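Local coordinates for protein glucose-6-phosphate isomerase (Thermus thermophilus, PDB 1ZZG) that probably catalyses the reversible isomerisation of glucose 6-phosphate to fructose 6-phosphate, a step shared by glycolysis and gluconeogenesis, at residues P64-F69 against K117-A122; D150-L155 against E173-F178; F69-I74 against F95-H100. All blocks are in the same frame, centred on the assembly; numbering follows the deposited sequence.

Contact 1 (P64-F69 against K117-A122); sequences PWVEDF and KTLVNA
With CG set between its backbone N and carbonyl carbon (chi1 53°), Trp65 swings its six-membered ring toward the start of the strand at Thr118, whereas Phe69 and Leu119, each with CG opposite the backbone N, run side by side. The indole presents its edge: CZ3 lies 3.5 Å from Thr118 O, a carbonyl that already accepts a hydrogen bond from His154 ND1. Val66 fills the angle between indole and strand, its CG2 resting on one indole face and reaching Leu119 CB at 3.5 Å. Farther along, the CZ corner of Phe69 meets Asn121 CB at 3.5 Å, the ring standing nearly perpendicular to the amide plane, while Val156 O and Thr158 OG1 hold the amide nitrogen.

Where the segments first meet, Lys117 O receives two backbone donors, Glu67 N and Asp68 N, each at 3.0 Å. The extended side chains of Glu67 and Lys117 lie alongside one another and end in a salt bridge, OE2 to NZ at 3.1 Å. Beyond it Leu119 N donates almost straight to Asp68 O (2.9 Å), establishing parallel pairing. The doubly used Lys117 carbonyl thus brings the loop before strand 68-72 into parallel register with strand 118-124, two adjacent inner strands of the parallel sheet in a sugar isomerase (SIS) alpha/beta fold.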
loop_
_atom_site.group_PDB
_atom_site.type_symbol
_atom_site.label_atom_id
_atom_site.label_comp_id
_atom_site.label_asym_id
_atom_site.label_seq_id
_atom_site.Cartn_x
_atom_site.Cartn_y
_atom_site.Cartn_z
ATOM N N PRO A 64 -23.674 -2.093 21.327
ATOM C CA PRO A 64 -23.351 -3.443 20.859
ATOM C C PRO A 64 -24.048 -3.822 19.552
ATOM O O PRO A 64 -23.835 -4.910 19.026
ATOM C CB PRO A 64 -23.806 -4.317 22.021
ATOM C CG PRO A 64 -25.034 -3.583 22.496
ATOM C CD PRO A 64 -24.556 -2.148 22.510
ATOM N N TRP A 65 -24.880 -2.924 19.036
ATOM C CA TRP A 65 -25.613 -3.172 17.795
ATOM C C TRP A 65 -24.791 -2.931 16.526
ATOM O O TRP A 65 -25.193 -3.345 15.438
ATOM C CB TRP A 65 -26.855 -2.284 17.739
ATOM C CG TRP A 65 -26.532 -0.838 17.954
ATOM C CD1 TRP A 65 -26.511 -0.168 19.147
ATOM C CD2 TRP A 65 -26.117 0.104 16.960
ATOM N NE1 TRP A 65 -26.106 1.131 18.956
ATOM C CE2 TRP A 65 -25.856 1.326 17.623
ATOM C CE3 TRP A 65 -25.938 0.034 15.572
ATOM C CZ2 TRP A 65 -25.423 2.472 16.943
ATOM C CZ3 TRP A 65 -25.507 1.173 14.894
ATOM C CH2 TRP A 65 -25.255 2.375 15.582
ATOM N N VAL A 66 -23.653 -2.258 16.658
ATOM C CA VAL A 66 -22.817 -1.956 15.499
ATOM C C VAL A 66 -22.143 -3.177 14.872
ATOM O O VAL A 66 -21.423 -3.916 15.545
ATOM C CB VAL A 66 -21.716 -0.924 15.855
ATOM C CG1 VAL A 66 -20.783 -0.723 14.662
ATOM C CG2 VAL A 66 -22.350 0.402 16.252
ATOM N N GLU A 67 -22.387 -3.373 13.578
ATOM C CA GLU A 67 -21.788 -4.471 12.824
ATOM C C GLU A 67 -20.878 -3.885 11.751
ATOM O O GLU A 67 -19.970 -4.549 11.259
ATOM C CB GLU A 67 -22.862 -5.335 12.162
ATOM C CG GLU A 67 -23.502 -6.366 13.083
ATOM C CD GLU A 67 -24.462 -7.289 12.347
ATOM O OE1 GLU A 67 -24.114 -7.749 11.236
ATOM O OE2 GLU A 67 -25.557 -7.565 12.879
ATOM N N ASP A 68 -21.141 -2.637 11.381
ATOM C CA ASP A 68 -20.338 -1.952 10.376
ATOM C C ASP A 68 -19.945 -0.575 10.897
ATOM O O ASP A 68 -20.791 0.211 11.317
ATOM C CB ASP A 68 -21.121 -1.834 9.063
ATOM C CG ASP A 68 -21.320 -3.181 8.379
ATOM O OD1 ASP A 68 -20.441 -3.595 7.591
ATOM O OD2 ASP A 68 -22.350 -3.839 8.646
ATOM N N PHE A 69 -18.646 -0.300 10.875
ATOM C CA PHE A 69 -18.101 0.970 11.345
ATOM C C PHE A 69 -17.538 1.721 10.139
ATOM O O PHE A 69 -16.537 1.299 9.559
ATOM C CB PHE A 69 -16.977 0.691 12.349
ATOM C CG PHE A 69 -16.493 1.904 13.086
ATOM C CD1 PHE A 69 -16.869 2.125 14.407
ATOM C CD2 PHE A 69 -15.637 2.816 12.473
ATOM C CE1 PHE A 69 -16.400 3.236 15.109
ATOM C CE2 PHE A 69 -15.164 3.927 13.165
ATOM C CZ PHE A 69 -15.546 4.137 14.488
ATOM N N LYS A 117 -27.472 -1.161 11.243
ATOM C CA LYS A 117 -26.292 -1.809 11.812
ATOM C C LYS A 117 -25.017 -1.014 11.555
ATOM O O LYS A 117 -23.915 -1.495 11.827
ATOM C CB LYS A 117 -26.110 -3.198 11.199
ATOM C CG LYS A 117 -27.239 -4.179 11.434
ATOM C CD LYS A 117 -26.992 -5.418 10.586
ATOM C CE LYS A 117 -27.764 -6.628 11.080
ATOM N NZ LYS A 117 -27.360 -7.855 10.330
ATOM N N THR A 118 -25.170 0.202 11.041
ATOM C CA THR A 118 -24.023 1.033 10.708
ATOM C C THR A 118 -23.785 2.228 11.627
ATOM O O THR A 118 -24.713 2.965 11.960
ATOM C CB THR A 118 -24.152 1.574 9.260
ATOM O OG1 THR A 118 -24.319 0.479 8.350
ATOM C CG2 THR A 118 -22.918 2.376 8.873
ATOM N N LEU A 119 -22.533 2.401 12.045
ATOM C CA LEU A 119 -22.151 3.543 12.865
ATOM C C LEU A 119 -21.178 4.352 12.016
ATOM O O LEU A 119 -20.222 3.800 11.467
ATOM C CB LEU A 119 -21.452 3.110 14.157
ATOM C CG LEU A 119 -20.918 4.295 14.971
ATOM C CD1 LEU A 119 -22.076 5.198 15.397
ATOM C CD2 LEU A 119 -20.163 3.795 16.186
ATOM N N VAL A 120 -21.428 5.649 11.894
ATOM C CA VAL A 120 -20.562 6.510 11.108
ATOM C C VAL A 120 -19.733 7.384 12.047
ATOM O O VAL A 120 -20.267 8.008 12.963
ATOM C CB VAL A 120 -21.387 7.403 10.158
ATOM C CG1 VAL A 120 -20.462 8.262 9.304
ATOM C CG2 VAL A 120 -22.267 6.529 9.270
ATOM N N ASN A 121 -18.425 7.413 11.816
ATOM C CA ASN A 121 -17.509 8.195 12.639
ATOM C C ASN A 121 -16.790 9.215 11.765
ATOM O O ASN A 121 -15.919 8.851 10.969
ATOM C CB ASN A 121 -16.487 7.253 13.298
ATOM C CG ASN A 121 -15.477 7.980 14.181
ATOM O OD1 ASN A 121 -14.415 7.434 14.482
ATOM N ND2 ASN A 121 -15.805 9.202 14.607
ATOM N N ALA A 122 -17.169 10.485 11.896
ATOM C CA ALA A 122 -16.540 11.551 11.125
ATOM C C ALA A 122 -15.331 12.041 11.912
ATOM O O ALA A 122 -15.472 12.598 13.004
ATOM C CB ALA A 122 -17.514 12.685 10.904
#

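Contact 2 (D150-L155 against E173-F178); sequences DWRRHL and EGLKAF
Glu173 OE1 is gripped twice by the same guanidinium: Arg152 NE donates to it at 3.2 Å and Arg152 NH2 at 3.1 Å, a side-on salt bridge in which both nitrogens converge on one oxygen. Neither bond is straight, as expected when two N-H groups share an acceptor, and the oxygen sits 16° out of the guanidinium plane. Bending at chi2 (-64°) turns the carboxylate of Glu173 back to this meeting, while the arginine arrives extended from CG to NE and crosses it at about a right angle. Concentrating positive charge on one oxygen would be expected to stabilise the ionised carboxylate.

Trp151 makes a floor for the arginine alone: Arg152 CG stands over the centre of one indole face, with Trp151 NE1 over the guanidinium, whereas Glu173 comes to the ring edge, OE1 3.6 Å from Trp151 CZ2. The ion pair is therefore bordered by aromatic carbon, and Lys144 adds a cation-pi contact to the indole.

Below the charges the contact becomes apolar. Leu175 divides its two methyls: CD1 packs on Leu155 CD2 at 3.6 Å, and CD2 lies 3.8 Å from Arg152 CB while also approaching Trp151 CZ3. Where the two chains are still too far apart to pair directly, a water spans the gap, donating to Leu155 O at 2.7 Å and accepting from Lys176 N at 2.8 Å.

Gly174, with positive phi, takes the chain out of helix 165-173 into strand 176-179. Phe169 of that helix packs against both Leu155 and Leu175, Leu136 and Leu140 of helix 130-147 reach Leu155, and the junction leads into the neighbouring strands 155-159 and 176-179.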
loop_
_atom_site.group_PDB
_atom_site.type_symbol
_atom_site.label_atom_id
_atom_site.label_comp_id
_atom_site.label_asym_id
_atom_site.label_seq_id
_atom_site.Cartn_x
_atom_site.Cartn_y
_atom_site.Cartn_z
ATOM N N ASP A 150 -33.795 8.410 14.593
ATOM C CA ASP A 150 -32.725 7.673 15.237
ATOM C C ASP A 150 -31.379 7.826 14.532
ATOM O O ASP A 150 -30.421 7.137 14.874
ATOM C CB ASP A 150 -33.105 6.195 15.326
ATOM C CG ASP A 150 -32.269 5.443 16.335
ATOM O OD1 ASP A 150 -32.225 5.878 17.507
ATOM O OD2 ASP A 150 -31.658 4.419 15.958
ATOM N N TRP A 151 -31.292 8.731 13.562
ATOM C CA TRP A 151 -30.036 8.913 12.841
ATOM C C TRP A 151 -28.896 9.412 13.727
ATOM O O TRP A 151 -27.762 8.950 13.605
ATOM C CB TRP A 151 -30.208 9.869 11.648
ATOM C CG TRP A 151 -30.416 11.324 11.994
ATOM C CD1 TRP A 151 -31.612 11.957 12.196
ATOM C CD2 TRP A 151 -29.400 12.329 12.140
ATOM N NE1 TRP A 151 -31.404 13.291 12.452
ATOM C CE2 TRP A 151 -30.058 13.550 12.425
ATOM C CE3 TRP A 151 -27.998 12.319 12.057
ATOM C CZ2 TRP A 151 -29.361 14.756 12.630
ATOM C CZ3 TRP A 151 -27.302 13.516 12.261
ATOM C CH2 TRP A 151 -27.988 14.718 12.543
ATOM N N ARG A 152 -29.195 10.345 14.624
ATOM C CA ARG A 152 -28.170 10.902 15.502
ATOM C C ARG A 152 -27.347 9.870 16.257
ATOM O O ARG A 152 -26.158 10.085 16.499
ATOM C CB ARG A 152 -28.796 11.878 16.497
ATOM C CG ARG A 152 -29.429 13.078 15.822
ATOM C CD ARG A 152 -29.864 14.149 16.810
ATOM N NE ARG A 152 -30.418 15.292 16.094
ATOM C CZ ARG A 152 -31.624 15.308 15.534
ATOM N NH1 ARG A 152 -32.413 14.243 15.620
ATOM N NH2 ARG A 152 -32.026 16.376 14.859
ATOM N N ARG A 153 -27.963 8.752 16.629
ATOM C CA ARG A 153 -27.243 7.727 17.368
ATOM C C ARG A 153 -26.229 7.008 16.485
ATOM O O ARG A 153 -25.294 6.389 16.992
ATOM C CB ARG A 153 -28.214 6.698 17.956
ATOM C CG ARG A 153 -27.568 5.771 18.983
ATOM C CD ARG A 153 -28.508 4.668 19.465
ATOM N NE ARG A 153 -27.855 3.811 20.455
ATOM C CZ ARG A 153 -28.357 2.665 20.913
ATOM N NH1 ARG A 153 -29.527 2.220 20.475
ATOM N NH2 ARG A 153 -27.683 1.958 21.809
ATOM N N HIS A 154 -26.417 7.095 15.169
ATOM C CA HIS A 154 -25.530 6.423 14.225
ATOM C C HIS A 154 -24.371 7.284 13.710
ATOM O O HIS A 154 -23.612 6.853 12.841
ATOM C CB HIS A 154 -26.350 5.886 13.044
ATOM C CG HIS A 154 -27.302 4.792 13.421
ATOM N ND1 HIS A 154 -27.117 3.481 13.040
ATOM C CD2 HIS A 154 -28.430 4.810 14.172
ATOM C CE1 HIS A 154 -28.089 2.737 13.541
ATOM N NE2 HIS A 154 -28.897 3.519 14.233
ATOM N N LEU A 155 -24.242 8.497 14.240
ATOM C CA LEU A 155 -23.164 9.396 13.837
ATOM C C LEU A 155 -22.401 9.904 15.057
ATOM O O LEU A 155 -22.974 10.540 15.945
ATOM C CB LEU A 155 -23.713 10.590 13.049
ATOM C CG LEU A 155 -22.672 11.642 12.643
ATOM C CD1 LEU A 155 -21.635 11.013 11.725
ATOM C CD2 LEU A 155 -23.360 12.808 11.943
ATOM N N GLU A 173 -26.376 19.391 16.807
ATOM C CA GLU A 173 -27.208 18.204 16.656
ATOM C C GLU A 173 -27.253 17.263 17.857
ATOM O O GLU A 173 -28.010 16.290 17.854
ATOM C CB GLU A 173 -26.755 17.417 15.426
ATOM C CG GLU A 173 -26.948 18.147 14.107
ATOM C CD GLU A 173 -28.413 18.423 13.794
ATOM O OE1 GLU A 173 -29.295 17.825 14.448
ATOM O OE2 GLU A 173 -28.680 19.235 12.883
ATOM N N GLY A 174 -26.450 17.541 18.878
ATOM C CA GLY A 174 -26.447 16.681 20.048
ATOM C C GLY A 174 -25.854 15.319 19.742
ATOM O O GLY A 174 -26.383 14.280 20.160
ATOM N N LEU A 175 -24.748 15.326 19.007
ATOM C CA LEU A 175 -24.070 14.094 18.629
ATOM C C LEU A 175 -22.969 13.753 19.617
ATOM O O LEU A 175 -22.373 14.644 20.227
ATOM C CB LEU A 175 -23.446 14.243 17.239
ATOM C CG LEU A 175 -24.379 14.737 16.133
ATOM C CD1 LEU A 175 -23.596 14.895 14.843
ATOM C CD2 LEU A 175 -25.534 13.758 15.958
ATOM N N LYS A 176 -22.698 12.464 19.781
ATOM C CA LYS A 176 -21.623 12.055 20.671
ATOM C C LYS A 176 -20.362 12.562 19.988
ATOM O O LYS A 176 -20.244 12.510 18.761
ATOM C CB LYS A 176 -21.549 10.536 20.789
ATOM C CG LYS A 176 -20.494 10.053 21.775
ATOM C CD LYS A 176 -20.863 10.445 23.202
ATOM C CE LYS A 176 -19.867 9.899 24.214
ATOM N NZ LYS A 176 -18.523 10.498 24.020
ATOM N N ALA A 177 -19.422 13.066 20.771
ATOM C CA ALA A 177 -18.196 13.577 20.184
ATOM C C ALA A 177 -16.995 13.296 21.067
ATOM O O ALA A 177 -17.072 13.358 22.296
ATOM C CB ALA A 177 -18.325 15.074 19.926
ATOM N N PHE A 178 -15.890 12.961 20.420
ATOM C CA PHE A 178 -14.649 12.682 21.110
ATOM C C PHE A 178 -13.677 13.757 20.669
ATOM O O PHE A 178 -13.822 14.327 19.589
ATOM C CB PHE A 178 -14.149 11.287 20.742
ATOM C CG PHE A 178 -14.904 10.181 21.422
ATOM C CD1 PHE A 178 -14.635 9.853 22.747
ATOM C CD2 PHE A 178 -15.884 9.470 20.740
ATOM C CE1 PHE A 178 -15.326 8.830 23.383
ATOM C CE2 PHE A 178 -16.585 8.443 21.363
ATOM C CZ PHE A 178 -16.305 8.121 22.688
HETATM O O HOH W 1 -24.079 10.457 18.441
#

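Contact 3 (F69-I74 against F95-H100); sequences FVLIGI and FHYLDH
Phe95 CE1 comes within 3.3 Å of Phe69 CG, the two rings inclined at 37° with centroids 5.0 Å apart, so that a corner of one ring approaches the root of the other. Leu71 and Tyr97 continue this face of the sheet, Leu71 CD1 touching Tyr97 CE1 at 3.9 Å. On the reverse face Val70 CG2 meets His96 CD2 at 4.0 Å, and Ile72 and Leu98 lie alongside each other, pointing the same way. A serine in place of Phe69 would probably leave Phe95 CE1 without its aromatic neighbour and open a gap beside Leu119 and Asn121.

These side chains are aligned by a ladder of backbone hydrogen bonds between parallel strands. His96 donates its N to Phe69 O, Leu71 N reaches His96 O at 2.8 Å, and Leu98 N returns to Leu71 O at 2.9 Å. The last rung, from Gly73 N to Leu98 O, is longer at 3.2 Å and comes from above the carbonyl plane; it lies just beyond the last bridge, Ile72 with Leu98, with Leu98 at the centre of an inverse gamma turn.

An outer layer fixes the polar ends. Asp68 OD1 accepts from His96 NE2, Glu85 of helix 79-88 takes the Tyr97 hydroxyl as partner, and Asp99 OD2 forms salt bridges with Lys82 and with Lys290 of the second subunit. His293 of that subunit packs on Ile74, whose side chain lies about 8 Å from that of Lys406, a predicted active-site residue. Strand 68-72, helix 79-88 and strand 94-98 form a beta-alpha-beta crossover, with the loop after strand 68-72 bringing Ile74 near the probable catalytic site, as often happens at the carboxyl ends of strands in alpha/beta folds.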
loop_
_atom_site.group_PDB
_atom_site.type_symbol
_atom_site.label_atom_id
_atom_site.label_comp_id
_atom_site.label_asym_id
_atom_site.label_seq_id
_atom_site.Cartn_x
_atom_site.Cartn_y
_atom_site.Cartn_z
ATOM N N PHE A 69 -18.646 -0.300 10.875
ATOM C CA PHE A 69 -18.101 0.970 11.345
ATOM C C PHE A 69 -17.538 1.721 10.139
ATOM O O PHE A 69 -16.537 1.299 9.559
ATOM C CB PHE A 69 -16.977 0.691 12.349
ATOM C CG PHE A 69 -16.493 1.904 13.086
ATOM C CD1 PHE A 69 -16.869 2.125 14.407
ATOM C CD2 PHE A 69 -15.637 2.816 12.473
ATOM C CE1 PHE A 69 -16.400 3.236 15.109
ATOM C CE2 PHE A 69 -15.164 3.927 13.165
ATOM C CZ PHE A 69 -15.546 4.137 14.488
ATOM N N VAL A 70 -18.182 2.818 9.754
ATOM C CA VAL A 70 -17.718 3.602 8.611
ATOM C C VAL A 70 -16.923 4.811 9.103
ATOM O O VAL A 70 -17.490 5.756 9.655
ATOM C CB VAL A 70 -18.907 4.104 7.737
ATOM C CG1 VAL A 70 -18.393 5.013 6.623
ATOM C CG2 VAL A 70 -19.669 2.910 7.149
ATOM N N LEU A 71 -15.608 4.777 8.911
ATOM C CA LEU A 71 -14.777 5.891 9.345
ATOM C C LEU A 71 -14.557 6.854 8.188
ATOM O O LEU A 71 -13.887 6.523 7.212
ATOM C CB LEU A 71 -13.426 5.386 9.869
ATOM C CG LEU A 71 -12.613 6.330 10.771
ATOM C CD1 LEU A 71 -11.384 5.575 11.286
ATOM C CD2 LEU A 71 -12.199 7.596 10.012
ATOM N N ILE A 72 -15.140 8.043 8.288
ATOM C CA ILE A 72 -14.972 9.048 7.248
ATOM C C ILE A 72 -13.833 9.947 7.710
ATOM O O ILE A 72 -14.005 10.787 8.599
ATOM C CB ILE A 72 -16.254 9.895 7.041
ATOM C CG1 ILE A 72 -17.458 8.976 6.790
ATOM C CG2 ILE A 72 -16.052 10.845 5.860
ATOM C CD1 ILE A 72 -18.764 9.698 6.432
ATOM N N GLY A 73 -12.659 9.747 7.120
ATOM C CA GLY A 73 -11.503 10.532 7.507
ATOM C C GLY A 73 -10.362 10.259 6.555
ATOM O O GLY A 73 -10.354 9.243 5.851
ATOM N N ILE A 74 -9.375 11.144 6.549
ATOM C CA ILE A 74 -8.271 10.978 5.627
ATOM C C ILE A 74 -6.936 11.376 6.253
ATOM O O ILE A 74 -6.892 12.156 7.202
ATOM C CB ILE A 74 -8.568 11.804 4.353
ATOM C CG1 ILE A 74 -7.710 11.321 3.185
ATOM C CG2 ILE A 74 -8.348 13.285 4.624
ATOM C CD1 ILE A 74 -8.173 11.889 1.859
ATOM N N PHE A 95 -15.075 -2.844 9.108
ATOM C CA PHE A 95 -14.693 -1.443 8.985
ATOM C C PHE A 95 -14.608 -1.004 7.528
ATOM O O PHE A 95 -14.130 -1.747 6.659
ATOM C CB PHE A 95 -13.360 -1.206 9.702
ATOM C CG PHE A 95 -13.476 -1.203 11.198
ATOM C CD1 PHE A 95 -13.594 -0.003 11.897
ATOM C CD2 PHE A 95 -13.502 -2.401 11.911
ATOM C CE1 PHE A 95 -13.738 0.010 13.283
ATOM C CE2 PHE A 95 -13.646 -2.403 13.306
ATOM C CZ PHE A 95 -13.766 -1.193 13.992
ATOM N N HIS A 96 -15.093 0.207 7.273
ATOM C CA HIS A 96 -15.114 0.786 5.931
ATOM C C HIS A 96 -14.503 2.171 6.061
ATOM O O HIS A 96 -14.938 2.974 6.886
ATOM C CB HIS A 96 -16.558 0.874 5.440
ATOM C CG HIS A 96 -17.317 -0.407 5.600
ATOM N ND1 HIS A 96 -17.126 -1.494 4.774
ATOM C CD2 HIS A 96 -18.225 -0.795 6.527
ATOM C CE1 HIS A 96 -17.881 -2.496 5.186
ATOM N NE2 HIS A 96 -18.558 -2.099 6.248
ATOM N N TYR A 97 -13.498 2.451 5.242
ATOM C CA TYR A 97 -12.796 3.723 5.325
ATOM C C TYR A 97 -13.038 4.665 4.156
ATOM O O TYR A 97 -12.674 4.368 3.015
ATOM C CB TYR A 97 -11.292 3.452 5.462
ATOM C CG TYR A 97 -10.933 2.645 6.695
ATOM C CD1 TYR A 97 -10.641 3.279 7.904
ATOM C CD2 TYR A 97 -10.932 1.249 6.667
ATOM C CE1 TYR A 97 -10.360 2.547 9.056
ATOM C CE2 TYR A 97 -10.647 0.502 7.823
ATOM C CZ TYR A 97 -10.365 1.162 9.012
ATOM O OH TYR A 97 -10.099 0.449 10.163
ATOM N N LEU A 98 -13.666 5.799 4.444
ATOM C CA LEU A 98 -13.908 6.797 3.415
ATOM C C LEU A 98 -12.752 7.791 3.483
ATOM O O LEU A 98 -12.861 8.866 4.084
ATOM C CB LEU A 98 -15.241 7.516 3.634
ATOM C CG LEU A 98 -16.288 7.211 2.557
ATOM C CD1 LEU A 98 -16.828 5.790 2.774
ATOM C CD2 LEU A 98 -17.428 8.235 2.616
ATOM N N ASP A 99 -11.634 7.388 2.884
ATOM C CA ASP A 99 -10.414 8.189 2.824
ATOM C C ASP A 99 -10.208 8.561 1.359
ATOM O O ASP A 99 -9.086 8.596 0.851
ATOM C CB ASP A 99 -9.228 7.364 3.330
ATOM C CG ASP A 99 -9.045 6.067 2.557
ATOM O OD1 ASP A 99 -9.987 5.670 1.836
ATOM O OD2 ASP A 99 -7.964 5.441 2.671
ATOM N N HIS A 100 -11.319 8.831 0.686
ATOM C CA HIS A 100 -11.296 9.177 -0.729
ATOM C C HIS A 100 -12.677 9.727 -1.078
ATOM O O HIS A 100 -13.593 9.705 -0.248
ATOM C CB HIS A 100 -11.036 7.914 -1.542
ATOM C CG HIS A 100 -12.167 6.939 -1.480
ATOM N ND1 HIS A 100 -13.276 7.040 -2.292
ATOM C CD2 HIS A 100 -12.403 5.899 -0.647
ATOM C CE1 HIS A 100 -14.146 6.102 -1.961
ATOM N NE2 HIS A 100 -13.641 5.397 -0.964
#

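In the fold
All three contacts belong to one five-stranded parallel sheet, ordered 94-98, 68-72, 118-124, 155-159, 176-179. Contact 3 joins the first two strands, contact 1 the next pair, and contact 2 the approaches to the last two. Contacts 1 and 3 have centres about 11 Å apart and share Phe69 on strand 68-72; along the chain, contact 3 falls entirely between the two outer ends of contact 1. Contact 2 follows later, its centre about 12 Å from contact 1, which it touches through His154, and about 17 Å from contact 3. Together the contacts follow the sheet from one outermost strand, 94-98, to the other, 176-179, and contact 3 also reaches the second subunit.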